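Local coordinates for oligopeptide ABC transporter, periplasmic oligopeptide-binding protein, putative (PDB 5IPW) that probably binds oligopeptides in the periplasm and delivers them to an ABC transporter, at residues D72-S77 and V617-L622; R496-L501 and F611-D616; V506-S511 and E573-A578; T579-H582 and L586-I589. All coordinates share one frame; numbering follows the deposited sequence.

Contact 1 (D72-S77 and V617-L622); sequences DRWGIS and VLRTPL
S77 and R619 make the closest backbone approach, with their CA atoms 8.8 Å apart. The 72-77 side is mostly the first part of helix 73-80. The 617-622 side is an irregular loop, with R619 in a left-handed backbone conformation and a cis peptide bond before P621. The backbones stay well apart, and the R619 side chain reaches most of the way across. Its first three torsions all lie near -60°, which curls the chain and carries the guanidinium toward the helix. The loose contact is made by one edge of that group. NH2 of R619 lies 4.4 Å from OG of S77 and 4.5 Å from CE3 of W74, with no hydrogen bond to either. In family 5 solute-binding proteins the C-terminal part of the chain returns to the lobe built by the N-terminal part. This contact fits that topology: a loop near the C-terminus lies against a helix near the N-terminus. The charge of R619 is met elsewhere. NE forms a salt bridge with E81, and NH1 bonds to the carbonyl oxygen of D616. W74 is also packed from its own helix: CD of R73 lies 4.1 Å above one face of the indole, toward its rim.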
loop_
_atom_site.group_PDB
_atom_site.type_symbol
_atom_site.label_atom_id
_atom_site.label_comp_id
_atom_site.label_asym_id
_atom_site.label_seq_id
_atom_site.Cartn_x
_atom_site.Cartn_y
_atom_site.Cartn_z
ATOM N N ASP A 72 2.324 -18.613 -0.694
ATOM C CA ASP A 72 3.009 -17.339 -0.899
ATOM C C ASP A 72 2.608 -16.691 -2.234
ATOM O O ASP A 72 3.428 -16.086 -2.910
ATOM C CB ASP A 72 4.522 -17.610 -0.866
ATOM C CG ASP A 72 5.316 -16.486 -0.249
ATOM O OD1 ASP A 72 4.745 -15.431 0.115
ATOM O OD2 ASP A 72 6.541 -16.685 -0.124
ATOM N N ARG A 73 1.329 -16.812 -2.580
ATOM C CA ARG A 73 0.780 -16.394 -3.874
ATOM C C ARG A 73 1.097 -14.933 -4.210
ATOM O O ARG A 73 1.596 -14.634 -5.296
ATOM C CB ARG A 73 -0.742 -16.622 -3.858
ATOM C CG ARG A 73 -1.525 -16.081 -5.046
ATOM C CD ARG A 73 -3.011 -16.386 -4.901
ATOM N NE ARG A 73 -3.285 -17.813 -5.042
ATOM C CZ ARG A 73 -3.478 -18.448 -6.199
ATOM N NH1 ARG A 73 -3.443 -17.800 -7.357
ATOM N NH2 ARG A 73 -3.717 -19.753 -6.204
ATOM N N TRP A 74 0.829 -14.043 -3.262
ATOM C CA TRP A 74 0.845 -12.599 -3.527
ATOM C C TRP A 74 2.230 -11.999 -3.708
ATOM O O TRP A 74 2.359 -10.886 -4.209
ATOM C CB TRP A 74 0.088 -11.852 -2.440
ATOM C CG TRP A 74 -1.306 -12.321 -2.370
ATOM C CD1 TRP A 74 -1.859 -13.080 -1.390
ATOM C CD2 TRP A 74 -2.326 -12.125 -3.356
ATOM N NE1 TRP A 74 -3.172 -13.349 -1.685
ATOM C CE2 TRP A 74 -3.484 -12.775 -2.888
ATOM C CE3 TRP A 74 -2.378 -11.447 -4.580
ATOM C CZ2 TRP A 74 -4.685 -12.769 -3.599
ATOM C CZ3 TRP A 74 -3.570 -11.443 -5.288
ATOM C CH2 TRP A 74 -4.708 -12.099 -4.794
ATOM N N GLY A 75 3.257 -12.729 -3.301
ATOM C CA GLY A 75 4.620 -12.338 -3.596
ATOM C C GLY A 75 4.913 -12.425 -5.077
ATOM O O GLY A 75 5.627 -11.589 -5.623
ATOM N N ILE A 76 4.366 -13.448 -5.723
ATOM C CA ILE A 76 4.508 -13.603 -7.162
ATOM C C ILE A 76 3.657 -12.540 -7.838
ATOM O O ILE A 76 4.130 -11.841 -8.714
ATOM C CB ILE A 76 4.040 -14.985 -7.652
ATOM C CG1 ILE A 76 4.790 -16.120 -6.938
ATOM C CG2 ILE A 76 4.206 -15.105 -9.161
ATOM C CD1 ILE A 76 6.286 -16.140 -7.149
ATOM N N SER A 77 2.403 -12.418 -7.415
ATOM C CA SER A 77 1.502 -11.416 -7.982
ATOM C C SER A 77 2.130 -10.025 -8.025
ATOM O O SER A 77 2.035 -9.339 -9.034
ATOM C CB SER A 77 0.192 -11.333 -7.201
ATOM O OG SER A 77 -0.631 -10.314 -7.750
ATOM N N VAL A 617 -0.573 -1.305 -0.414
ATOM C CA VAL A 617 -1.259 -0.401 -1.339
ATOM C C VAL A 617 -0.419 -0.040 -2.567
ATOM O O VAL A 617 -0.964 0.162 -3.651
ATOM C CB VAL A 617 -1.738 0.886 -0.620
ATOM C CG1 VAL A 617 -0.589 1.582 0.105
ATOM C CG2 VAL A 617 -2.416 1.845 -1.589
ATOM N N LEU A 618 0.899 0.037 -2.406
ATOM C CA LEU A 618 1.795 0.325 -3.529
ATOM C C LEU A 618 2.266 -0.946 -4.238
ATOM O O LEU A 618 3.082 -0.892 -5.164
ATOM C CB LEU A 618 3.004 1.124 -3.049
ATOM C CG LEU A 618 2.729 2.441 -2.324
ATOM C CD1 LEU A 618 4.037 3.027 -1.814
ATOM C CD2 LEU A 618 2.014 3.434 -3.227
ATOM N N ARG A 619 1.752 -2.089 -3.797
ATOM C CA ARG A 619 2.022 -3.385 -4.429
ATOM C C ARG A 619 3.505 -3.750 -4.383
ATOM O O ARG A 619 3.985 -4.487 -5.234
ATOM C CB ARG A 619 1.513 -3.395 -5.883
ATOM C CG ARG A 619 0.117 -2.812 -6.096
ATOM C CD ARG A 619 -0.927 -3.450 -5.196
ATOM N NE ARG A 619 -1.029 -4.883 -5.442
ATOM C CZ ARG A 619 -1.412 -5.793 -4.549
ATOM N NH1 ARG A 619 -1.737 -5.447 -3.309
ATOM N NH2 ARG A 619 -1.461 -7.068 -4.899
ATOM N N THR A 620 4.221 -3.246 -3.382
ATOM C CA THR A 620 5.660 -3.449 -3.299
ATOM C C THR A 620 5.972 -4.935 -3.472
ATOM O O THR A 620 5.301 -5.766 -2.881
ATOM C CB THR A 620 6.215 -2.905 -1.969
ATOM O OG1 THR A 620 5.986 -1.491 -1.905
ATOM C CG2 THR A 620 7.703 -3.148 -1.845
ATOM N N PRO A 621 6.980 -5.277 -4.299
ATOM C CA PRO A 621 7.945 -4.420 -4.981
ATOM C C PRO A 621 7.544 -3.894 -6.362
ATOM O O PRO A 621 8.399 -3.348 -7.048
ATOM C CB PRO A 621 9.152 -5.343 -5.124
ATOM C CG PRO A 621 8.532 -6.670 -5.404
ATOM C CD PRO A 621 7.246 -6.699 -4.601
ATOM N N LEU A 622 6.284 -4.019 -6.773
ATOM C CA LEU A 622 5.853 -3.449 -8.067
ATOM C C LEU A 622 6.186 -1.966 -8.163
ATOM O O LEU A 622 6.482 -1.427 -9.226
ATOM C CB LEU A 622 4.352 -3.623 -8.267
ATOM C CG LEU A 622 3.824 -3.169 -9.628
ATOM C CD1 LEU A 622 4.402 -4.038 -10.734
ATOM C CD2 LEU A 622 2.307 -3.208 -9.652
#

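Contact 2 (R496-L501 and F611-D616); sequences RAAQPL and FLVTDD
V613 is the first residue of 611-616 to meet the other segment. Its CG2 methyl packs against the CB of A498, with 3.9 Å between the two carbons. Both side chains start out toward each other, and the touch is small, apolar and buried. T614 turns to the other side of the strand, where OG1 bonds to the carbonyl oxygen of I332. D615 turns back and makes the larger part of the contact. Its CG is anti to the backbone N (chi1 -151°), and the carboxylate reaches the backbone of R496. OD2 of D615 lies 3.6 Å from CA of R496. The other oxygen, OD1, accepts a weak bond from the following backbone N of D616, at 3.2 Å. The R496 guanidinium does not close on this acid: its NE is 5.8 Å from OD1 of D615. The opposite charges may attract at that range, but they form no salt bridge. D616 faces other partners, with OD2 in a salt bridge to K78 and OD1 bonded to Y184. Strand 613-614 is the edge strand of a mixed sheet and runs parallel to strand 326-333, to which it is bonded through I332. The 496-501 loop follows strand 489-494 of a different sheet, so the contact joins the two near the centre of the chain. Farther along that loop, P500 and L501 rest on M575 and I571 of helix 568-584.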
loop_
_atom_site.group_PDB
_atom_site.type_symbol
_atom_site.label_atom_id
_atom_site.label_comp_id
_atom_site.label_asym_id
_atom_site.label_seq_id
_atom_site.Cartn_x
_atom_site.Cartn_y
_atom_site.Cartn_z
ATOM N N ARG A 496 0.286 2.334 7.030
ATOM C CA ARG A 496 -0.448 2.922 5.915
ATOM C C ARG A 496 -0.409 4.441 5.972
ATOM O O ARG A 496 -1.438 5.106 5.863
ATOM C CB ARG A 496 -1.893 2.417 5.886
ATOM C CG ARG A 496 -1.995 0.902 5.888
ATOM C CD ARG A 496 -3.424 0.428 5.699
ATOM N NE ARG A 496 -3.650 -0.868 6.347
ATOM C CZ ARG A 496 -4.011 -1.039 7.623
ATOM N NH1 ARG A 496 -4.200 0.001 8.436
ATOM N NH2 ARG A 496 -4.187 -2.270 8.092
ATOM N N ALA A 497 0.797 4.976 6.129
ATOM C CA ALA A 497 1.014 6.415 6.212
ATOM C C ALA A 497 1.789 6.953 5.002
ATOM O O ALA A 497 2.549 7.912 5.124
ATOM C CB ALA A 497 1.743 6.745 7.504
ATOM N N ALA A 498 1.603 6.322 3.843
ATOM C CA ALA A 498 2.118 6.837 2.576
ATOM C C ALA A 498 0.942 7.275 1.718
ATOM O O ALA A 498 0.826 8.448 1.358
ATOM C CB ALA A 498 2.934 5.779 1.858
ATOM N N GLN A 499 0.068 6.324 1.399
ATOM C CA GLN A 499 -1.153 6.610 0.668
ATOM C C GLN A 499 -2.334 6.326 1.590
ATOM O O GLN A 499 -2.880 5.218 1.593
ATOM C CB GLN A 499 -1.227 5.772 -0.608
ATOM C CG GLN A 499 -2.462 6.048 -1.450
ATOM C CD GLN A 499 -2.689 7.526 -1.665
ATOM O OE1 GLN A 499 -3.392 8.171 -0.893
ATOM N NE2 GLN A 499 -2.066 8.079 -2.693
ATOM N N PRO A 500 -2.729 7.330 2.389
ATOM C CA PRO A 500 -3.795 7.154 3.371
ATOM C C PRO A 500 -5.158 6.907 2.756
ATOM O O PRO A 500 -5.952 6.199 3.345
ATOM C CB PRO A 500 -3.826 8.498 4.114
ATOM C CG PRO A 500 -2.599 9.222 3.702
ATOM C CD PRO A 500 -2.284 8.730 2.335
ATOM N N LEU A 501 -5.414 7.472 1.579
ATOM C CA LEU A 501 -6.764 7.505 1.004
ATOM C C LEU A 501 -7.381 6.151 0.629
ATOM O O LEU A 501 -8.589 6.065 0.414
ATOM C CB LEU A 501 -6.791 8.452 -0.193
ATOM C CG LEU A 501 -6.628 9.923 0.205
ATOM C CD1 LEU A 501 -6.141 10.765 -0.966
ATOM C CD2 LEU A 501 -7.933 10.482 0.757
ATOM N N PHE A 611 16.400 3.861 -2.601
ATOM C CA PHE A 611 15.396 4.168 -1.583
ATOM C C PHE A 611 14.006 3.834 -2.110
ATOM O O PHE A 611 13.743 3.924 -3.310
ATOM C CB PHE A 611 15.464 5.650 -1.194
ATOM C CG PHE A 611 16.842 6.113 -0.798
ATOM C CD1 PHE A 611 17.346 5.848 0.474
ATOM C CD2 PHE A 611 17.642 6.810 -1.701
ATOM C CE1 PHE A 611 18.615 6.274 0.838
ATOM C CE2 PHE A 611 18.911 7.237 -1.343
ATOM C CZ PHE A 611 19.399 6.966 -0.071
ATOM N N LEU A 612 13.123 3.454 -1.198
ATOM C CA LEU A 612 11.756 3.102 -1.540
ATOM C C LEU A 612 10.930 3.021 -0.266
ATOM O O LEU A 612 11.431 2.633 0.788
ATOM C CB LEU A 612 11.709 1.751 -2.258
ATOM C CG LEU A 612 10.437 1.407 -3.035
ATOM C CD1 LEU A 612 10.420 2.126 -4.367
ATOM C CD2 LEU A 612 10.345 -0.090 -3.273
ATOM N N VAL A 613 9.657 3.383 -0.368
ATOM C CA VAL A 613 8.720 3.178 0.738
ATOM C C VAL A 613 7.870 1.969 0.361
ATOM O O VAL A 613 7.460 1.817 -0.790
ATOM C CB VAL A 613 7.913 4.465 1.126
ATOM C CG1 VAL A 613 8.272 5.659 0.249
ATOM C CG2 VAL A 613 6.405 4.240 1.147
ATOM N N THR A 614 7.644 1.095 1.334
ATOM C CA THR A 614 7.016 -0.190 1.080
ATOM C C THR A 614 5.682 -0.280 1.795
ATOM O O THR A 614 5.583 0.078 2.965
ATOM C CB THR A 614 7.917 -1.336 1.558
ATOM O OG1 THR A 614 8.009 -1.310 2.986
ATOM C CG2 THR A 614 9.300 -1.195 0.968
ATOM N N ASP A 615 4.670 -0.772 1.085
ATOM C CA ASP A 615 3.299 -0.862 1.589
ATOM C C ASP A 615 2.509 -1.767 0.635
ATOM O O ASP A 615 2.861 -1.877 -0.539
ATOM C CB ASP A 615 2.666 0.543 1.656
ATOM C CG ASP A 615 1.601 0.680 2.758
ATOM O OD1 ASP A 615 1.349 -0.298 3.501
ATOM O OD2 ASP A 615 1.014 1.785 2.881
ATOM N N ASP A 616 1.458 -2.418 1.126
ATOM C CA ASP A 616 0.645 -3.301 0.273
ATOM C C ASP A 616 -0.128 -2.497 -0.782
ATOM O O ASP A 616 -0.308 -2.955 -1.908
ATOM C CB ASP A 616 -0.309 -4.166 1.113
ATOM C CG ASP A 616 -1.250 -5.020 0.252
ATOM O OD1 ASP A 616 -2.318 -4.511 -0.166
ATOM O OD2 ASP A 616 -0.934 -6.204 0.002
#

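Contact 3 (V506-S511 and E573-A578); sequences VIFPGS and ELMAEA
The F508 ring meets M575 at its edge and has I507 over one face. The face contact is local: CG2 of I507 lies 3.2 Å above the ring plane, over its centre. At the edge, SD of M575 is 3.5 Å from CZ of F508. The sulfur is 4.7 Å from the ring centroid and 88° off the ring normal, so it sits practically in the ring plane. This is a Met-aromatic contact of the edge type. A578 approaches the same end of the ring obliquely, with its CB 3.6 Å from CE1 of F508. The M575 chain is bent at chi2 (-64°) and chi3 (-62°), which sets the sulfur beside the ring. I507 adds a looser touch, CG2 to CB of A578 at 4.3 Å. Without the F508 ring, as with an alanine here, the M575 sulfur would probably lose its aromatic partner and a gap would open beside A578. A type II turn from F508 to S511 follows the ring, with G510 at positive phi. OG of S511 donates a hydrogen bond of 2.8 Å to the carbonyl oxygen of F508. I562 and Y559 of helix 550-564 also touch the ring. The arrangement is ordinary loop-on-helix packing: an aromatic side chain from the loop after strand 489-494 is held between helices 568-584 and 550-564.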
loop_
_atom_site.group_PDB
_atom_site.type_symbol
_atom_site.label_atom_id
_atom_site.label_comp_id
_atom_site.label_asym_id
_atom_site.label_seq_id
_atom_site.Cartn_x
_atom_site.Cartn_y
_atom_site.Cartn_z
ATOM N N VAL A 506 -7.587 6.728 9.733
ATOM C CA VAL A 506 -6.690 7.314 10.730
ATOM C C VAL A 506 -6.564 8.833 10.583
ATOM O O VAL A 506 -6.404 9.540 11.575
ATOM C CB VAL A 506 -5.293 6.660 10.691
ATOM C CG1 VAL A 506 -4.294 7.436 11.539
ATOM C CG2 VAL A 506 -5.379 5.226 11.184
ATOM N N ILE A 507 -6.631 9.331 9.357
ATOM C CA ILE A 507 -6.537 10.762 9.129
ATOM C C ILE A 507 -7.921 11.388 9.229
ATOM O O ILE A 507 -8.084 12.441 9.847
ATOM C CB ILE A 507 -5.877 11.077 7.769
ATOM C CG1 ILE A 507 -4.353 11.081 7.892
ATOM C CG2 ILE A 507 -6.271 12.455 7.265
ATOM C CD1 ILE A 507 -3.760 9.886 8.609
ATOM N N PHE A 508 -8.913 10.736 8.630
ATOM C CA PHE A 508 -10.247 11.308 8.501
ATOM C C PHE A 508 -11.297 10.568 9.323
ATOM O O PHE A 508 -11.597 9.406 9.046
ATOM C CB PHE A 508 -10.657 11.308 7.035
ATOM C CG PHE A 508 -9.729 12.091 6.165
ATOM C CD1 PHE A 508 -9.687 13.471 6.254
ATOM C CD2 PHE A 508 -8.881 11.455 5.272
ATOM C CE1 PHE A 508 -8.830 14.209 5.462
ATOM C CE2 PHE A 508 -8.018 12.188 4.473
ATOM C CZ PHE A 508 -7.994 13.567 4.570
ATOM N N PRO A 509 -11.864 11.241 10.338
ATOM C CA PRO A 509 -12.987 10.666 11.058
ATOM C C PRO A 509 -14.156 10.356 10.142
ATOM O O PRO A 509 -14.467 11.152 9.262
ATOM C CB PRO A 509 -13.357 11.763 12.055
ATOM C CG PRO A 509 -12.073 12.464 12.314
ATOM C CD PRO A 509 -11.351 12.450 11.004
ATOM N N GLY A 510 -14.773 9.194 10.338
ATOM C CA GLY A 510 -15.955 8.791 9.576
ATOM C C GLY A 510 -15.725 8.567 8.090
ATOM O O GLY A 510 -16.668 8.633 7.297
ATOM N N SER A 511 -14.480 8.299 7.701
ATOM C CA SER A 511 -14.174 7.949 6.314
ATOM C C SER A 511 -14.372 6.451 6.069
ATOM O O SER A 511 -14.426 6.011 4.923
ATOM C CB SER A 511 -12.748 8.349 5.966
ATOM O OG SER A 511 -11.833 7.747 6.855
ATOM N N GLU A 573 -3.632 19.667 -2.229
ATOM C CA GLU A 573 -3.976 20.882 -1.491
ATOM C C GLU A 573 -4.941 20.589 -0.339
ATOM O O GLU A 573 -4.821 21.181 0.733
ATOM C CB GLU A 573 -4.592 21.928 -2.431
ATOM C CG GLU A 573 -3.619 22.501 -3.456
ATOM C CD GLU A 573 -4.310 23.280 -4.559
ATOM O OE1 GLU A 573 -5.525 23.557 -4.441
ATOM O OE2 GLU A 573 -3.633 23.615 -5.553
ATOM N N LEU A 574 -5.900 19.692 -0.571
ATOM C CA LEU A 574 -6.862 19.288 0.464
ATOM C C LEU A 574 -6.214 18.452 1.576
ATOM O O LEU A 574 -6.544 18.615 2.753
ATOM C CB LEU A 574 -8.041 18.534 -0.157
ATOM C CG LEU A 574 -9.004 19.394 -0.990
ATOM C CD1 LEU A 574 -9.908 18.519 -1.849
ATOM C CD2 LEU A 574 -9.841 20.324 -0.121
ATOM N N MET A 575 -5.293 17.567 1.203
ATOM C CA MET A 575 -4.539 16.788 2.184
ATOM C C MET A 575 -3.618 17.670 3.010
ATOM O O MET A 575 -3.342 17.365 4.167
ATOM C CB MET A 575 -3.714 15.700 1.496
ATOM C CG MET A 575 -4.539 14.536 0.970
ATOM S SD MET A 575 -5.390 13.585 2.248
ATOM C CE MET A 575 -4.028 12.946 3.224
ATOM N N ALA A 576 -3.133 18.752 2.406
ATOM C CA ALA A 576 -2.341 19.751 3.122
ATOM C C ALA A 576 -3.111 20.291 4.324
ATOM O O ALA A 576 -2.576 20.361 5.427
ATOM C CB ALA A 576 -1.952 20.889 2.189
ATOM N N GLU A 577 -4.374 20.645 4.102
ATOM C CA GLU A 577 -5.236 21.186 5.161
ATOM C C GLU A 577 -5.462 20.172 6.284
ATOM O O GLU A 577 -5.416 20.514 7.468
ATOM C CB GLU A 577 -6.599 21.588 4.600
ATOM C CG GLU A 577 -6.545 22.412 3.329
ATOM C CD GLU A 577 -7.770 23.276 3.159
ATOM O OE1 GLU A 577 -8.031 24.104 4.053
ATOM O OE2 GLU A 577 -8.469 23.130 2.134
ATOM N N ALA A 578 -5.722 18.928 5.896
ATOM C CA ALA A 578 -5.926 17.848 6.848
ATOM C C ALA A 578 -4.717 17.683 7.755
ATOM O O ALA A 578 -4.848 17.588 8.974
ATOM C CB ALA A 578 -6.197 16.552 6.105
#

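Contact 4 (T579-H582 and L586-I589); sequences TKIH and LWMI
H582 and W587 both carry CG anti to their own carbonyl carbon, with chi1 at -84° and -65°. These torsions bring the imidazole and the indole together across the end of the helix. The pair is T-shaped: the planes stand at 86°, and the six-membered ring of W587 points its edge at one face of H582. The centroids are 5.5 Å apart. CE3 of W587 is the atom over that face, toward the rim, 4.1 Å from ND1 of H582. I581 meets the same tryptophan farther along its edge. Its CG2 branch lies 3.8 Å from CH2 of W587, close to the indole plane. The contact closes the end of helix 568-584 onto the chain leaving it, as it leads into strand 589-591. That strand is the edge of a mixed sheet and pairs antiparallel with strand 340-343. M588 reaches H582 from another direction. Its chain is bent at chi3, and its terminal CE lies obliquely to the imidazole, 3.8 Å from CE1 of H582. L586 touches the helix backbone instead, with CD1 3.5 Å from the carbonyl oxygen of H582. The polar end of the histidine is satisfied outside these segments, where NE2 bonds to the carbonyl oxygen of I507. That bond is likely to limit rotation of the ring. W587 has further aromatic neighbours: W518 stacks on its ring, Y345 meets it edge-to-face, and the Y345 hydroxyl bonds to the W587 carbonyl oxygen.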
loop_
_atom_site.group_PDB
_atom_site.type_symbol
_atom_site.label_atom_id
_atom_site.label_comp_id
_atom_site.label_asym_id
_atom_site.label_seq_id
_atom_site.Cartn_x
_atom_site.Cartn_y
_atom_site.Cartn_z
ATOM N N THR A 579 -3.538 17.652 7.148
ATOM C CA THR A 579 -2.299 17.485 7.895
ATOM C C THR A 579 -1.974 18.733 8.716
ATOM O O THR A 579 -1.261 18.650 9.711
ATOM C CB THR A 579 -1.122 17.159 6.959
ATOM O OG1 THR A 579 -1.003 18.180 5.957
ATOM C CG2 THR A 579 -1.333 15.816 6.293
ATOM N N LYS A 580 -2.481 19.885 8.278
ATOM C CA LYS A 580 -2.381 21.122 9.051
ATOM C C LYS A 580 -3.167 20.929 10.335
ATOM O O LYS A 580 -2.633 21.062 11.428
ATOM C CB LYS A 580 -2.933 22.323 8.254
ATOM C CG LYS A 580 -2.880 23.665 8.981
ATOM C CD LYS A 580 -3.750 24.721 8.311
ATOM C CE LYS A 580 -3.958 25.915 9.230
ATOM N NZ LYS A 580 -4.772 26.999 8.608
ATOM N N ILE A 581 -4.439 20.584 10.186
ATOM C CA ILE A 581 -5.307 20.329 11.327
ATOM C C ILE A 581 -4.656 19.354 12.323
ATOM O O ILE A 581 -4.499 19.674 13.499
ATOM C CB ILE A 581 -6.685 19.824 10.856
ATOM C CG1 ILE A 581 -7.489 21.005 10.292
ATOM C CG2 ILE A 581 -7.420 19.138 11.997
ATOM C CD1 ILE A 581 -8.793 20.641 9.606
ATOM N N HIS A 582 -4.241 18.188 11.845
ATOM C CA HIS A 582 -3.542 17.218 12.695
ATOM C C HIS A 582 -2.248 17.761 13.306
ATOM O O HIS A 582 -1.692 17.164 14.231
ATOM C CB HIS A 582 -3.210 15.945 11.904
ATOM C CG HIS A 582 -4.330 14.954 11.836
ATOM N ND1 HIS A 582 -4.424 13.881 12.697
ATOM C CD2 HIS A 582 -5.397 14.865 11.005
ATOM C CE1 HIS A 582 -5.502 13.178 12.401
ATOM N NE2 HIS A 582 -6.109 13.752 11.378
ATOM N N LEU A 586 -2.846 17.677 18.412
ATOM C CA LEU A 586 -1.981 16.494 18.403
ATOM C C LEU A 586 -2.677 15.275 18.994
ATOM O O LEU A 586 -2.205 14.684 19.970
ATOM C CB LEU A 586 -0.661 16.796 19.120
ATOM C CG LEU A 586 0.578 16.937 18.231
ATOM C CD1 LEU A 586 0.338 17.844 17.039
ATOM C CD2 LEU A 586 1.739 17.458 19.063
ATOM N N TRP A 587 -3.787 14.887 18.368
ATOM C CA TRP A 587 -4.607 13.774 18.855
ATOM C C TRP A 587 -3.862 12.452 18.901
ATOM O O TRP A 587 -4.140 11.614 19.751
ATOM C CB TRP A 587 -5.829 13.605 17.985
ATOM C CG TRP A 587 -6.745 14.751 18.040
ATOM C CD1 TRP A 587 -7.423 15.214 19.130
ATOM C CD2 TRP A 587 -7.116 15.584 16.948
ATOM N NE1 TRP A 587 -8.196 16.290 18.778
ATOM C CE2 TRP A 587 -8.029 16.537 17.441
ATOM C CE3 TRP A 587 -6.768 15.614 15.593
ATOM C CZ2 TRP A 587 -8.596 17.515 16.628
ATOM C CZ3 TRP A 587 -7.331 16.581 14.785
ATOM C CH2 TRP A 587 -8.235 17.523 15.304
ATOM N N MET A 588 -2.929 12.255 17.973
ATOM C CA MET A 588 -2.031 11.103 18.032
ATOM C C MET A 588 -0.639 11.573 18.400
ATOM O O MET A 588 -0.101 12.487 17.782
ATOM C CB MET A 588 -1.997 10.363 16.694
ATOM C CG MET A 588 -3.179 9.433 16.469
ATOM S SD MET A 588 -3.213 8.693 14.824
ATOM C CE MET A 588 -3.713 10.113 13.854
ATOM N N ILE A 589 -0.063 10.948 19.418
ATOM C CA ILE A 589 1.295 11.253 19.843
ATOM C C ILE A 589 2.126 9.999 19.647
ATOM O O ILE A 589 2.048 9.056 20.433
ATOM C CB ILE A 589 1.354 11.717 21.317
ATOM C CG1 ILE A 589 0.569 13.024 21.496
ATOM C CG2 ILE A 589 2.798 11.911 21.754
ATOM C CD1 ILE A 589 0.357 13.423 22.941
#

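Overall arrangement
Contacts 1 to 4 form a chain of neighbours. Contacts 1 and 2 have centres 13 Å apart and touch where OG1 of T620 lies 3.3 Å from N of D615. Contacts 2 and 3 are about 16 Å apart between centres and meet where CD2 of L501 lies 4.1 Å from CE2 of F508. Contacts 3 and 4 share helix 568-584, with centres 10 Å apart. Their joint is the probable hydrogen bond between NE2 of H582 and O of I507, at 2.8 Å. The ends of the series do not touch: contacts 1 and 4 are about 16 Å apart at their nearest atoms. Contact 2 lies closest to the chain's centre.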